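Local coordinates for conserved lipoprotein, putative (Clostridium novyi, PDB 4L1N) that is of unknown function, a putative lipoprotein of the DUF4652 family, which is grouped with the beta-propellers, at residues Q116-Y122 with V133-H139. Numbering follows the deposited sequence.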
ATOM      1  N   GLN A 116      -0.881  12.663 -11.406  1.00 77.98           N
ATOM      2  CA  GLN A 116      -1.688  12.007 -10.369  1.00 74.83           C
ATOM      3  C   GLN A 116      -2.301  10.705 -10.918  1.00 74.70           C
ATOM      4  O   GLN A 116      -3.533  10.571 -10.922  1.00 74.99           O
ATOM      5  CB  GLN A 116      -2.799  12.975  -9.898  1.00 78.35           C
ATOM      6  CG  GLN A 116      -2.305  14.246  -9.189  1.00 87.71           C
ATOM      7  CD  GLN A 116      -2.151  14.048  -7.699  1.00 98.87           C
ATOM      8  OE1 GLN A 116      -1.044  13.808  -7.187  1.00 89.98           O
ATOM      9  NE2 GLN A 116      -3.262  14.149  -6.969  1.00 88.31           N
ATOM     10  N   LYS A 117      -1.455   9.735 -11.382  1.00 66.81           N
ATOM     11  CA  LYS A 117      -1.991   8.517 -11.984  1.00 63.96           C
ATOM     12  C   LYS A 117      -2.038   7.291 -11.052  1.00 65.04           C
ATOM     13  O   LYS A 117      -2.932   6.464 -11.234  1.00 64.11           O
ATOM     14  CB  LYS A 117      -1.271   8.158 -13.302  1.00 66.54           C
ATOM     15  CG  LYS A 117       0.176   7.666 -13.209  1.00 86.74           C
ATOM     16  CD  LYS A 117       0.479   6.581 -14.264  1.00 98.32           C
ATOM     17  CE  LYS A 117       0.910   7.127 -15.612  1.00111.81           C
ATOM     18  NZ  LYS A 117       0.875   6.081 -16.669  1.00119.89           N
ATOM     19  N   ASN A 118      -1.087   7.146 -10.101  1.00 59.87           N
ATOM     20  CA  ASN A 118      -1.027   5.977  -9.208  1.00 55.97           C
ATOM     21  C   ASN A 118      -1.274   6.329  -7.763  1.00 58.36           C
ATOM     22  O   ASN A 118      -1.130   7.491  -7.366  1.00 59.85           O
ATOM     23  CB  ASN A 118       0.293   5.250  -9.343  1.00 52.28           C
ATOM     24  CG  ASN A 118       0.345   4.434 -10.597  1.00 65.84           C
ATOM     25  OD1 ASN A 118      -0.567   3.667 -10.902  1.00 65.81           O
ATOM     26  ND2 ASN A 118       1.385   4.612 -11.377  1.00 55.12           N
ATOM     27  N   THR A 119      -1.637   5.312  -6.964  1.00 51.63           N
ATOM     28  CA  THR A 119      -1.994   5.506  -5.563  1.00 50.85           C
ATOM     29  C   THR A 119      -1.699   4.306  -4.650  1.00 53.30           C
ATOM     30  O   THR A 119      -1.843   3.170  -5.106  1.00 52.32           O
ATOM     31  CB  THR A 119      -3.522   5.764  -5.517  1.00 54.07           C
ATOM     32  OG1 THR A 119      -3.909   6.078  -4.195  1.00 55.10           O
ATOM     33  CG2 THR A 119      -4.359   4.565  -6.003  1.00 48.37           C
ATOM     34  N   PRO A 120      -1.399   4.493  -3.332  1.00 49.03           N
ATOM     35  CA  PRO A 120      -1.409   3.326  -2.438  1.00 47.09           C
ATOM     36  C   PRO A 120      -2.862   2.831  -2.390  1.00 50.95           C
ATOM     37  O   PRO A 120      -3.766   3.662  -2.248  1.00 52.95           O
ATOM     38  CB  PRO A 120      -0.940   3.891  -1.090  1.00 49.26           C
ATOM     39  CG  PRO A 120      -1.147   5.308  -1.158  1.00 55.38           C
ATOM     40  CD  PRO A 120      -1.192   5.746  -2.579  1.00 51.40           C
ATOM     41  N   LYS A 121      -3.108   1.528  -2.586  1.00 44.34           N
ATOM     42  CA  LYS A 121      -4.471   0.983  -2.597  1.00 43.96           C
ATOM     43  C   LYS A 121      -4.743   0.097  -1.367  1.00 51.14           C
ATOM     44  O   LYS A 121      -5.873   0.095  -0.869  1.00 53.49           O
ATOM     45  CB  LYS A 121      -4.721   0.198  -3.900  1.00 44.01           C
ATOM     46  CG  LYS A 121      -6.118  -0.373  -4.083  1.00 56.95           C
ATOM     47  CD  LYS A 121      -7.234   0.666  -4.115  1.00 60.79           C
ATOM     48  CE  LYS A 121      -8.170   0.443  -5.262  1.00 65.16           C
ATOM     49  NZ  LYS A 121      -8.704   1.733  -5.756  1.00 85.74           N
ATOM     50  N   TYR A 122      -3.735  -0.682  -0.913  1.00 46.87           N
ATOM     51  CA  TYR A 122      -3.813  -1.576   0.254  1.00 46.33           C
ATOM     52  C   TYR A 122      -2.488  -1.541   0.991  1.00 52.11           C
ATOM     53  O   TYR A 122      -1.430  -1.586   0.359  1.00 51.42           O
ATOM     54  CB  TYR A 122      -4.190  -3.033  -0.119  1.00 45.15           C
ATOM     55  CG  TYR A 122      -4.258  -3.979   1.072  1.00 45.36           C
ATOM     56  CD1 TYR A 122      -3.130  -4.674   1.504  1.00 46.58           C
ATOM     57  CD2 TYR A 122      -5.446  -4.172   1.769  1.00 46.35           C
ATOM     58  CE1 TYR A 122      -3.174  -5.502   2.625  1.00 48.63           C
ATOM     59  CE2 TYR A 122      -5.499  -4.989   2.899  1.00 45.36           C
ATOM     60  CZ  TYR A 122      -4.363  -5.656   3.323  1.00 54.65           C
ATOM     61  OH  TYR A 122      -4.405  -6.467   4.440  1.00 58.60           O
ATOM     62  N   VAL A 133       2.804  -2.482   0.678  1.00 47.48           N
ATOM     63  CA  VAL A 133       1.955  -1.507  -0.008  1.00 46.19           C
ATOM     64  C   VAL A 133       1.605  -2.008  -1.420  1.00 49.50           C
ATOM     65  O   VAL A 133       2.491  -2.394  -2.192  1.00 48.40           O
ATOM     66  CB  VAL A 133       2.602  -0.082  -0.053  1.00 49.30           C
ATOM     67  CG1 VAL A 133       1.655   0.945  -0.673  1.00 48.81           C
ATOM     68  CG2 VAL A 133       3.048   0.379   1.326  1.00 50.19           C
ATOM     69  N   VAL A 134       0.307  -1.944  -1.760  1.00 46.06           N
ATOM     70  CA  VAL A 134      -0.178  -2.234  -3.103  1.00 44.76           C
ATOM     71  C   VAL A 134      -0.346  -0.885  -3.805  1.00 50.93           C
ATOM     72  O   VAL A 134      -1.024  -0.001  -3.279  1.00 51.27           O
ATOM     73  CB  VAL A 134      -1.470  -3.085  -3.149  1.00 46.46           C
ATOM     74  CG1 VAL A 134      -1.984  -3.211  -4.581  1.00 44.49           C
ATOM     75  CG2 VAL A 134      -1.249  -4.460  -2.533  1.00 45.39           C
ATOM     76  N   ILE A 135       0.308  -0.720  -4.963  1.00 48.04           N
ATOM     77  CA  ILE A 135       0.212   0.491  -5.753  1.00 48.87           C
ATOM     78  C   ILE A 135      -0.552   0.155  -7.016  1.00 52.73           C
ATOM     79  O   ILE A 135      -0.104  -0.668  -7.823  1.00 53.16           O
ATOM     80  CB  ILE A 135       1.588   1.165  -5.998  1.00 53.11           C
ATOM     81  CG1 ILE A 135       2.033   1.873  -4.696  1.00 54.92           C
ATOM     82  CG2 ILE A 135       1.519   2.187  -7.150  1.00 54.87           C
ATOM     83  CD1 ILE A 135       3.444   1.968  -4.484  1.00 66.79           C
ATOM     84  N   SER A 136      -1.744   0.782  -7.139  1.00 48.28           N
ATOM     85  CA  SER A 136      -2.706   0.690  -8.237  1.00 47.46           C
ATOM     86  C   SER A 136      -2.918   2.052  -8.907  1.00 52.84           C
ATOM     87  O   SER A 136      -2.494   3.051  -8.356  1.00 54.00           O
ATOM     88  CB  SER A 136      -4.045   0.177  -7.707  1.00 49.90           C
ATOM     89  OG  SER A 136      -4.699   1.120  -6.872  1.00 54.73           O
ATOM     90  N   ARG A 137      -3.613   2.096 -10.063  1.00 50.82           N
ATOM     91  CA  ARG A 137      -3.980   3.321 -10.765  1.00 53.10           C
ATOM     92  C   ARG A 137      -4.979   4.062  -9.892  1.00 61.79           C
ATOM     93  O   ARG A 137      -5.768   3.412  -9.197  1.00 61.85           O
ATOM     94  CB  ARG A 137      -4.536   3.036 -12.172  1.00 53.88           C
ATOM     95  CG  ARG A 137      -3.477   2.651 -13.226  1.00 65.27           C
ATOM     96  CD  ARG A 137      -2.722   3.850 -13.780  1.00 86.77           C
ATOM     97  NE  ARG A 137      -2.051   3.582 -15.056  1.00105.41           N
ATOM     98  CZ  ARG A 137      -0.840   3.042 -15.186  1.00124.49           C
ATOM     99  NH1 ARG A 137      -0.158   2.653 -14.114  1.00108.64           N
ATOM    100  NH2 ARG A 137      -0.311   2.864 -16.391  1.00116.65           N
ATOM    101  N   ALA A 138      -4.866   5.405  -9.833  1.00 61.76           N
ATOM    102  CA  ALA A 138      -5.671   6.260  -8.968  1.00 64.10           C
ATOM    103  C   ALA A 138      -7.106   6.384  -9.446  1.00 74.95           C
ATOM    104  O   ALA A 138      -8.011   6.570  -8.628  1.00 76.26           O
ATOM    105  CB  ALA A 138      -5.042   7.636  -8.873  1.00 66.31           C
ATOM    106  N   HIS A 139      -7.315   6.300 -10.766  1.00 74.99           N
ATOM    107  CA  HIS A 139      -8.640   6.449 -11.353  1.00 77.70           C
ATOM    108  C   HIS A 139      -9.037   5.208 -12.180  1.00 83.23           C
ATOM    109  O   HIS A 139      -8.168   4.488 -12.683  1.00 82.33           O
ATOM    110  CB  HIS A 139      -8.673   7.734 -12.192  1.00 81.18           C
ATOM    111  CG  HIS A 139      -8.245   8.941 -11.410  1.00 85.53           C
ATOM    112  ND1 HIS A 139      -6.945   9.418 -11.474  1.00 86.93           N
ATOM    113  CD2 HIS A 139      -8.938   9.685 -10.514  1.00 88.54           C
ATOM    114  CE1 HIS A 139      -6.898  10.455 -10.648  1.00 87.52           C
ATOM    115  NE2 HIS A 139      -8.070  10.648 -10.040  1.00 88.97           N
TER
HETATM  116  O   HOH W   1      -8.257   3.863  -7.450  1.00 56.96           O
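Thr119 and Ser136 face each other as a hydrogen-bonded pair in the antiparallel beta hairpin of strands 118-125 and 130-137, the former an outermost strand of its sheet. Thr119 N gives a bond of 2.8 Å to Ser136 O, and Ser136 N returns one to Thr119 O. A classic beta bulge follows: Val134 O accepts from Lys121 N but Val134 N donates to Tyr122 O (2.8 Å), so Lys121 and Tyr122 lie opposite one residue and the register slips by one. Beyond the strand ends Ala138 N donates to Lys117 O.

On the face shared by Pro120 and Ile135, Pro120 CB meets Val133 CG1 at 3.9 Å, and Ile96 of strand 95-100 touches both Pro120 and Val133. Ile135 CG2 reaches Asn118 CB, and the Ile135 side chain also touches Tyr149 of strand 147-152 and Met51 and Phe52 of strand 49-56.

On the other face Thr119 CG2, lodged between its own N and carbonyl carbon, lies against Ser136 OG, while Thr119 OG1 accepts from Gly94 N and gives its hydrogen to Pro120 O at 3.1 Å. The bulge brings Lys121 CB to this side, against Ser136 OG, and the bent chain runs on to a water that Lys121 NZ meets at 2.8 Å and that also bonds to Arg137 O.

At the exposed end Lys117 and Arg137 run side by side, like charges expected to repel: Lys117 NZ sits over one guanidinium face, offset to its rim. Asn118 OD1 lies at the guanidinium edge, near its plane, and takes a weak 3.4 Å bond from Arg137 NH1.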